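Basic helix-loop-helix, putative, expressed (Oryza sativa subsp. japonica, PDB 5LW0) binds ADP-ribose through its macrodomain, one part of a longer plant protein possibly linked to ADP-ribosylation in DNA interstrand crosslink repair. Local coordinates at residues D161-L173 with I214-F226. Sequence-based numbering, arbitrary orientation. Where two conformers were deposited one is given.
With PO4 (phosphate ion), chain E; PO4 (phosphate ion), chain D.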
ATOM      1  N   ASP A 161      -0.312  17.920  -4.670  1.00 26.97           N
ATOM      2  CA  ASP A 161      -0.470  18.706  -3.444  0.60 30.37           C
ATOM      3  C   ASP A 161      -1.485  18.111  -2.496  1.00 26.86           C
ATOM      4  O   ASP A 161      -1.515  18.464  -1.329  1.00 25.95           O
ATOM      5  CB  ASP A 161      -0.907  20.139  -3.766  0.60 33.15           C
ATOM      6  CG  ASP A 161      -2.281  20.204  -4.385  0.60 35.98           C
ATOM      7  OD1 ASP A 161      -2.448  19.616  -5.455  0.60 44.31           O
ATOM      8  OD2 ASP A 161      -3.193  20.879  -3.831  0.60 44.49           O
ATOM      9  N   THR A 162      -2.376  17.255  -2.991  1.00 21.49           N
ATOM     10  CA  THR A 162      -3.352  16.642  -2.117  1.00 20.45           C
ATOM     11  C   THR A 162      -3.774  15.337  -2.725  1.00 18.82           C
ATOM     12  O   THR A 162      -3.521  15.088  -3.919  1.00 19.20           O
ATOM     13  CB  THR A 162      -4.666  17.469  -1.934  1.00 26.25           C
ATOM     14  OG1 THR A 162      -5.335  17.583  -3.198  1.00 27.94           O
ATOM     15  CG2 THR A 162      -4.414  18.858  -1.420  1.00 29.11           C
ATOM     16  N   LEU A 163      -4.427  14.505  -1.903  1.00 16.21           N
ATOM     17  CA  LEU A 163      -5.224  13.347  -2.390  1.00 15.58           C
ATOM     18  C   LEU A 163      -6.629  13.454  -1.900  1.00 16.61           C
ATOM     19  O   LEU A 163      -6.887  13.964  -0.756  1.00 16.65           O
ATOM     20  CB  LEU A 163      -4.643  12.014  -1.836  1.00 16.70           C
ATOM     21  CG  LEU A 163      -3.364  11.547  -2.490  1.00 17.72           C
ATOM     22  CD1 LEU A 163      -2.873  10.236  -1.866  1.00 21.08           C
ATOM     23  CD2 LEU A 163      -3.535  11.398  -4.004  1.00 21.41           C
ATOM     24  N   ARG A 164      -7.553  12.949  -2.675  1.00 16.51           N
ATOM     25  CA  ARG A 164      -8.894  12.730  -2.212  0.50 16.61           C
ATOM     26  C   ARG A 164      -9.080  11.255  -1.955  1.00 16.92           C
ATOM     27  O   ARG A 164      -8.335  10.419  -2.521  1.00 15.38           O
ATOM     28  CB  ARG A 164      -9.917  13.290  -3.199  0.50 18.79           C
ATOM     29  CG  ARG A 164      -9.781  14.833  -3.372  0.50 23.11           C
ATOM     30  CD  ARG A 164     -10.777  15.410  -4.362  0.50 28.81           C
ATOM     31  NE  ARG A 164     -10.564  16.836  -4.601  0.50 35.57           N
ATOM     32  CZ  ARG A 164     -11.019  17.506  -5.667  0.50 36.86           C
ATOM     33  NH1 ARG A 164     -11.663  16.873  -6.657  0.50 40.01           N
ATOM     34  NH2 ARG A 164     -10.782  18.800  -5.769  0.50 41.49           N
ATOM     35  N   PRO A 165     -10.030  10.904  -1.061  1.00 17.95           N
ATOM     36  CA  PRO A 165     -10.159   9.462  -0.704  1.00 17.62           C
ATOM     37  C   PRO A 165     -10.451   8.613  -1.922  1.00 16.06           C
ATOM     38  O   PRO A 165     -11.251   8.980  -2.769  1.00 16.23           O
ATOM     39  CB  PRO A 165     -11.320   9.452   0.330  1.00 19.75           C
ATOM     40  CG  PRO A 165     -11.261  10.839   0.936  1.00 21.07           C
ATOM     41  CD  PRO A 165     -11.004  11.719  -0.295  1.00 20.84           C
ATOM     42  N   GLY A 166      -9.740   7.479  -2.027  1.00 13.80           N
ATOM     43  CA  GLY A 166      -9.943   6.586  -3.123  1.00 13.70           C
ATOM     44  C   GLY A 166      -8.977   6.772  -4.255  1.00 14.75           C
ATOM     45  O   GLY A 166      -9.222   6.307  -5.336  1.00 17.60           O
ATOM     46  N   SER A 167      -7.940   7.547  -4.032  1.00 14.30           N
ATOM     47  CA  SER A 167      -6.971   7.870  -5.087  1.00 15.73           C
ATOM     48  C   SER A 167      -5.546   7.722  -4.585  1.00 14.30           C
ATOM     49  O   SER A 167      -5.279   7.502  -3.365  1.00 14.99           O
ATOM     50  CB  SER A 167      -7.208   9.262  -5.630  1.00 17.33           C
ATOM     51  OG  SER A 167      -6.911  10.234  -4.674  1.00 18.74           O
ATOM     52  N   SER A 168      -4.608   7.765  -5.511  1.00 12.88           N
ATOM     53  CA  SER A 168      -3.222   7.529  -5.164  1.00 14.07           C
ATOM     54  C   SER A 168      -2.343   8.331  -6.108  1.00 15.67           C
ATOM     55  O   SER A 168      -2.828   8.827  -7.142  1.00 14.78           O
ATOM     56  CB  SER A 168      -2.881   6.056  -5.220  1.00 16.28           C
ATOM     57  OG  SER A 168      -2.986   5.576  -6.525  1.00 17.30           O
ATOM     58  N   VAL A 169      -1.073   8.499  -5.744  1.00 13.59           N
ATOM     59  CA  VAL A 169      -0.087   9.167  -6.598  1.00 14.28           C
ATOM     60  C   VAL A 169       1.279   8.511  -6.446  1.00 14.38           C
ATOM     61  O   VAL A 169       1.699   8.222  -5.365  1.00 13.97           O
ATOM     62  CB  VAL A 169      -0.004  10.695  -6.308  1.00 15.77           C
ATOM     63  CG1 VAL A 169       0.395  10.979  -4.915  1.00 16.22           C
ATOM     64  CG2 VAL A 169       0.944  11.383  -7.296  1.00 14.99           C
ATOM     65  N   ALA A 170       1.910   8.225  -7.590  1.00 13.49           N
ATOM     66  CA  ALA A 170       3.195   7.586  -7.649  1.00 14.97           C
ATOM     67  C   ALA A 170       4.250   8.601  -7.625  1.00 15.55           C
ATOM     68  O   ALA A 170       4.214   9.581  -8.391  1.00 17.32           O
ATOM     69  CB  ALA A 170       3.328   6.750  -8.913  1.00 17.21           C
ATOM     70  N   VAL A 171       5.228   8.375  -6.759  1.00 13.78           N
ATOM     71  CA  VAL A 171       6.348   9.338  -6.610  1.00 15.12           C
ATOM     72  C   VAL A 171       7.642   8.597  -6.788  1.00 16.72           C
ATOM     73  O   VAL A 171       7.932   7.662  -6.032  1.00 16.57           O
ATOM     74  CB  VAL A 171       6.305   9.980  -5.219  1.00 15.80           C
ATOM     75  CG1 VAL A 171       7.480  10.960  -5.035  1.00 18.80           C
ATOM     76  CG2 VAL A 171       4.959  10.697  -4.993  1.00 17.02           C
ATOM     77  N   PRO A 172       8.511   9.058  -7.717  1.00 18.31           N
ATOM     78  CA  PRO A 172       9.823   8.421  -7.781  1.00 19.59           C
ATOM     79  C   PRO A 172      10.694   8.851  -6.635  1.00 19.22           C
ATOM     80  O   PRO A 172      10.683  10.018  -6.261  1.00 19.73           O
ATOM     81  CB  PRO A 172      10.422   8.919  -9.108  1.00 22.11           C
ATOM     82  CG  PRO A 172       9.394   9.726  -9.747  1.00 25.18           C
ATOM     83  CD  PRO A 172       8.315  10.049  -8.763  1.00 20.35           C
ATOM     84  N   LEU A 173      11.368   7.890  -6.015  1.00 20.59           N
ATOM     85  CA  LEU A 173      12.170   8.149  -4.819  1.00 20.63           C
ATOM     86  C   LEU A 173      13.634   8.386  -5.250  1.00 24.53           C
ATOM     87  O   LEU A 173      14.228   7.499  -5.830  1.00 23.30           O
ATOM     88  CB  LEU A 173      12.125   6.938  -3.872  1.00 20.59           C
ATOM     89  CG  LEU A 173      12.888   7.105  -2.572  1.00 20.37           C
ATOM     90  CD1 LEU A 173      12.348   8.222  -1.708  1.00 21.95           C
ATOM     91  CD2 LEU A 173      12.949   5.826  -1.769  1.00 22.61           C
ATOM     92  N   ILE A 214     -15.013   3.341  -1.758  1.00 15.14           N
ATOM     93  CA  ILE A 214     -13.806   4.172  -1.750  1.00 15.92           C
ATOM     94  C   ILE A 214     -12.560   3.300  -1.487  1.00 15.64           C
ATOM     95  O   ILE A 214     -11.505   3.531  -2.063  1.00 14.46           O
ATOM     96  CB  ILE A 214     -13.930   5.298  -0.735  1.00 17.21           C
ATOM     97  CG1 ILE A 214     -15.043   6.275  -1.179  1.00 19.80           C
ATOM     98  CG2 ILE A 214     -12.637   6.052  -0.583  1.00 16.80           C
ATOM     99  CD1 ILE A 214     -15.272   7.387  -0.214  1.00 26.97           C
ATOM    100  N   LEU A 215     -12.674   2.289  -0.622  1.00 15.17           N
ATOM    101  CA  LEU A 215     -11.492   1.423  -0.384  1.00 14.95           C
ATOM    102  C   LEU A 215     -11.193   0.596  -1.639  1.00 15.66           C
ATOM    103  O   LEU A 215     -10.019   0.446  -2.006  1.00 15.99           O
ATOM    104  CB  LEU A 215     -11.709   0.537   0.828  1.00 15.08           C
ATOM    105  CG  LEU A 215     -10.481  -0.303   1.247  1.00 14.67           C
ATOM    106  CD1 LEU A 215      -9.370   0.557   1.672  1.00 14.12           C
ATOM    107  CD2 LEU A 215     -10.855  -1.270   2.329  1.00 16.27           C
ATOM    108  N   HIS A 216     -12.230   0.069  -2.318  1.00 15.41           N
ATOM    109  CA  HIS A 216     -12.059  -0.604  -3.638  1.00 16.49           C
ATOM    110  C   HIS A 216     -11.307   0.326  -4.571  1.00 15.21           C
ATOM    111  O   HIS A 216     -10.345  -0.072  -5.230  1.00 16.92           O
ATOM    112  CB  HIS A 216     -13.417  -0.949  -4.280  1.00 19.34           C
ATOM    113  CG  HIS A 216     -13.915  -2.324  -3.983  1.00 24.06           C
ATOM    114  ND1 HIS A 216     -13.373  -3.440  -4.571  1.00 27.11           N
ATOM    115  CD2 HIS A 216     -14.992  -2.763  -3.243  1.00 25.11           C
ATOM    116  CE1 HIS A 216     -14.025  -4.521  -4.138  1.00 31.61           C
ATOM    117  NE2 HIS A 216     -15.003  -4.135  -3.327  1.00 27.76           N
ATOM    118  N   GLU A 217     -11.796   1.567  -4.685  1.00 13.77           N
ATOM    119  CA  GLU A 217     -11.160   2.569  -5.566  1.00 13.50           C
ATOM    120  C   GLU A 217      -9.694   2.847  -5.192  1.00 13.25           C
ATOM    121  O   GLU A 217      -8.877   3.000  -6.082  1.00 13.70           O
ATOM    122  CB  GLU A 217     -11.971   3.901  -5.560  1.00 15.86           C
ATOM    123  CG  GLU A 217     -13.288   3.806  -6.279  1.00 19.25           C
ATOM    124  CD  GLU A 217     -14.153   5.083  -6.118  1.00 25.50           C
ATOM    125  OE1 GLU A 217     -14.080   5.740  -5.064  1.00 30.87           O
ATOM    126  OE2 GLU A 217     -14.966   5.365  -7.016  1.00 32.59           O
ATOM    127  N   ALA A 218      -9.399   2.932  -3.903  1.00 12.86           N
ATOM    128  CA  ALA A 218      -8.019   3.164  -3.424  1.00 12.57           C
ATOM    129  C   ALA A 218      -7.118   2.043  -3.881  1.00 12.64           C
ATOM    130  O   ALA A 218      -6.033   2.276  -4.439  1.00 12.54           O
ATOM    131  CB  ALA A 218      -7.967   3.279  -1.900  1.00 13.84           C
ATOM    132  N   TYR A 219      -7.561   0.809  -3.705  1.00 12.18           N
ATOM    133  CA  TYR A 219      -6.701  -0.330  -4.126  1.00 12.92           C
ATOM    134  C   TYR A 219      -6.547  -0.390  -5.639  1.00 13.10           C
ATOM    135  O   TYR A 219      -5.399  -0.569  -6.159  1.00 12.07           O
ATOM    136  CB  TYR A 219      -7.219  -1.657  -3.623  1.00 13.73           C
ATOM    137  CG  TYR A 219      -6.827  -1.941  -2.209  1.00 12.87           C
ATOM    138  CD1 TYR A 219      -5.486  -2.114  -1.858  1.00 14.83           C
ATOM    139  CD2 TYR A 219      -7.752  -1.957  -1.191  1.00 13.41           C
ATOM    140  CE1 TYR A 219      -5.111  -2.365  -0.558  1.00 13.81           C
ATOM    141  CE2 TYR A 219      -7.382  -2.171   0.132  1.00 14.16           C
ATOM    142  CZ  TYR A 219      -6.054  -2.400   0.465  1.00 14.28           C
ATOM    143  OH  TYR A 219      -5.617  -2.543   1.745  1.00 15.03           O
ATOM    144  N   THR A 220      -7.631  -0.152  -6.361  1.00 13.19           N
ATOM    145  CA  THR A 220      -7.516  -0.188  -7.863  1.00 14.87           C
ATOM    146  C   THR A 220      -6.617   0.913  -8.351  1.00 13.73           C
ATOM    147  O   THR A 220      -5.752   0.673  -9.202  1.00 15.12           O
ATOM    148  CB  THR A 220      -8.883  -0.157  -8.485  1.00 19.10           C
ATOM    149  OG1 THR A 220      -9.545  -1.366  -8.079  1.00 19.99           O
ATOM    150  CG2 THR A 220      -8.772  -0.151 -10.037  1.00 21.05           C
ATOM    151  N   SER A 221      -6.674   2.085  -7.705  1.00 12.33           N
ATOM    152  CA  SER A 221      -5.865   3.198  -8.080  0.70 13.28           C
ATOM    153  C   SER A 221      -4.361   2.881  -7.822  1.00 12.34           C
ATOM    154  O   SER A 221      -3.470   3.168  -8.659  1.00 12.23           O
ATOM    155  CB  SER A 221      -6.285   4.465  -7.294  0.70 14.58           C
ATOM    156  OG  SER A 221      -5.427   5.544  -7.627  0.70 14.96           O
ATOM    157  N   LEU A 222      -4.089   2.343  -6.651  1.00 11.76           N
ATOM    158  CA  LEU A 222      -2.773   1.871  -6.266  1.00 11.02           C
ATOM    159  C   LEU A 222      -2.209   0.896  -7.306  1.00 12.03           C
ATOM    160  O   LEU A 222      -1.096   1.091  -7.804  1.00 12.19           O
ATOM    161  CB  LEU A 222      -2.812   1.215  -4.929  1.00 11.30           C
ATOM    162  CG  LEU A 222      -1.584   0.459  -4.474  1.00 11.07           C
ATOM    163  CD1 LEU A 222      -0.340   1.356  -4.453  1.00 10.96           C
ATOM    164  CD2 LEU A 222      -1.846  -0.213  -3.155  1.00 12.01           C
ATOM    165  N   PHE A 223      -2.971  -0.128  -7.616  1.00 13.28           N
ATOM    166  CA  PHE A 223      -2.491  -1.172  -8.489  1.00 12.21           C
ATOM    167  C   PHE A 223      -2.317  -0.681  -9.881  1.00 13.73           C
ATOM    168  O   PHE A 223      -1.343  -1.037 -10.554  1.00 13.70           O
ATOM    169  CB  PHE A 223      -3.385  -2.385  -8.444  1.00 12.16           C
ATOM    170  CG  PHE A 223      -3.465  -3.082  -7.073  1.00 11.23           C
ATOM    171  CD1 PHE A 223      -2.460  -3.030  -6.137  1.00 11.78           C
ATOM    172  CD2 PHE A 223      -4.626  -3.756  -6.729  1.00 13.22           C
ATOM    173  CE1 PHE A 223      -2.562  -3.677  -4.954  1.00 12.12           C
ATOM    174  CE2 PHE A 223      -4.730  -4.387  -5.526  1.00 13.64           C
ATOM    175  CZ  PHE A 223      -3.737  -4.315  -4.627  1.00 12.93           C
ATOM    176  N   GLU A 224      -3.190   0.209 -10.324  1.00 14.14           N
ATOM    177  CA  GLU A 224      -3.052   0.820 -11.674  0.50 14.43           C
ATOM    178  C   GLU A 224      -1.826   1.737 -11.765  1.00 14.75           C
ATOM    179  O   GLU A 224      -1.090   1.726 -12.784  1.00 14.12           O
ATOM    180  CB  GLU A 224      -4.315   1.567 -12.087  0.50 16.39           C
ATOM    181  CG  GLU A 224      -5.462   0.678 -12.467  0.50 17.54           C
ATOM    182  CD  GLU A 224      -5.335   0.112 -13.882  0.50 17.09           C
ATOM    183  OE1 GLU A 224      -4.626   0.703 -14.722  0.50 21.76           O
ATOM    184  OE2 GLU A 224      -6.012  -0.873 -14.127  0.50 22.28           O
ATOM    185  N   ASN A 225      -1.571   2.519 -10.730  1.00 13.50           N
ATOM    186  CA  ASN A 225      -0.322   3.301 -10.677  1.00 14.08           C
ATOM    187  C   ASN A 225       0.895   2.426 -10.694  1.00 13.50           C
ATOM    188  O   ASN A 225       1.874   2.757 -11.309  1.00 14.91           O
ATOM    189  CB  ASN A 225      -0.345   4.223  -9.457  1.00 13.86           C
ATOM    190  CG  ASN A 225      -0.864   5.591  -9.796  1.00 18.72           C
ATOM    191  OD1 ASN A 225      -0.361   6.239 -10.735  1.00 18.35           O
ATOM    192  ND2 ASN A 225      -1.694   6.146  -8.912  1.00 21.85           N
ATOM    193  N   PHE A 226       0.844   1.304 -10.000  1.00 12.20           N
ATOM    194  CA  PHE A 226       1.978   0.402  -9.962  1.00 12.51           C
ATOM    195  C   PHE A 226       2.224  -0.198 -11.357  1.00 13.38           C
ATOM    196  O   PHE A 226       3.296  -0.192 -11.838  1.00 14.64           O
ATOM    197  CB  PHE A 226       1.720  -0.676  -8.913  1.00 13.10           C
ATOM    198  CG  PHE A 226       2.672  -1.837  -8.971  1.00 14.50           C
ATOM    199  CD1 PHE A 226       4.026  -1.681  -8.868  1.00 15.73           C
ATOM    200  CD2 PHE A 226       2.158  -3.090  -9.190  1.00 16.40           C
ATOM    201  CE1 PHE A 226       4.872  -2.834  -8.929  1.00 17.61           C
ATOM    202  CE2 PHE A 226       2.969  -4.206  -9.174  1.00 19.76           C
ATOM    203  CZ  PHE A 226       4.311  -4.058  -9.149  1.00 16.70           C
TER
HETATM  204  P   PO4 E 303     -16.688  -6.914  -2.417  1.00 49.76           P
HETATM  205  O1  PO4 E 303     -17.142  -7.850  -1.295  1.00 50.92           O
HETATM  206  O2  PO4 E 303     -17.443  -7.205  -3.714  1.00 47.05           O
HETATM  207  O3  PO4 E 303     -16.985  -5.456  -2.030  1.00 42.20           O
HETATM  208  O4  PO4 E 303     -15.175  -7.148  -2.672  1.00 44.64           O
HETATM  209  P   PO4 D 302     -12.047  -3.450  -9.861  1.00 39.99           P
HETATM  210  O1  PO4 D 302     -11.679  -4.346  -8.603  1.00 33.12           O
HETATM  211  O2  PO4 D 302     -11.643  -2.007  -9.579  1.00 38.69           O
HETATM  212  O3  PO4 D 302     -13.580  -3.625 -10.192  1.00 41.08           O
HETATM  213  O4  PO4 D 302     -11.247  -3.939 -11.073  1.00 45.91           O
HETATM  214  O   HOH W   1       0.609   8.729 -10.205  1.00 18.87           O
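Strand 167-172 and segment 214-226 of helix 208-230 run almost parallel, the axes of these short segments 6.7 Å apart and inclined by 20°, and the closest pair of CA atoms is Gly166 and Ala218, 3.9 Å apart. Gly166 belongs to a type II turn from Arg164 to Ser167; its positive phi calls for glycine, and a CB here would also press on CG2 of Ile214. That branched methyl, set anti to the backbone N of Ile214, lies against the Pro165-Gly166 peptide, 3.5 Å from Gly166 N, and touches ring carbon CB of Pro165. Further along, polar residues take over: short serines let strand and helix come close, while the longer Asn225 spans the gap. Ser168 OG is 2.7 Å from Ser221 OG, a hydrogen bond in which either hydroxyl may donate. The same Ser168 OG accepts from Asn225 ND2 at 2.8 Å, lying in the amide plane, with an N-H...O angle of 147°. At the other end of the amide, OD1 accepts from a water at 2.7 Å that in turn takes the N-H of Ala170. Replacing Asn225 by alanine removes the carboxamide, and Ser168 OG would probably lose this donor and the water its link to the helix. Strand 167-172 is an edge of the mixed macrodomain sheet, bonded to antiparallel strand 187-192, while the helix packs Ala218 and Leu222 on that neighbour and Tyr219 and Phe223 against helix 52-69.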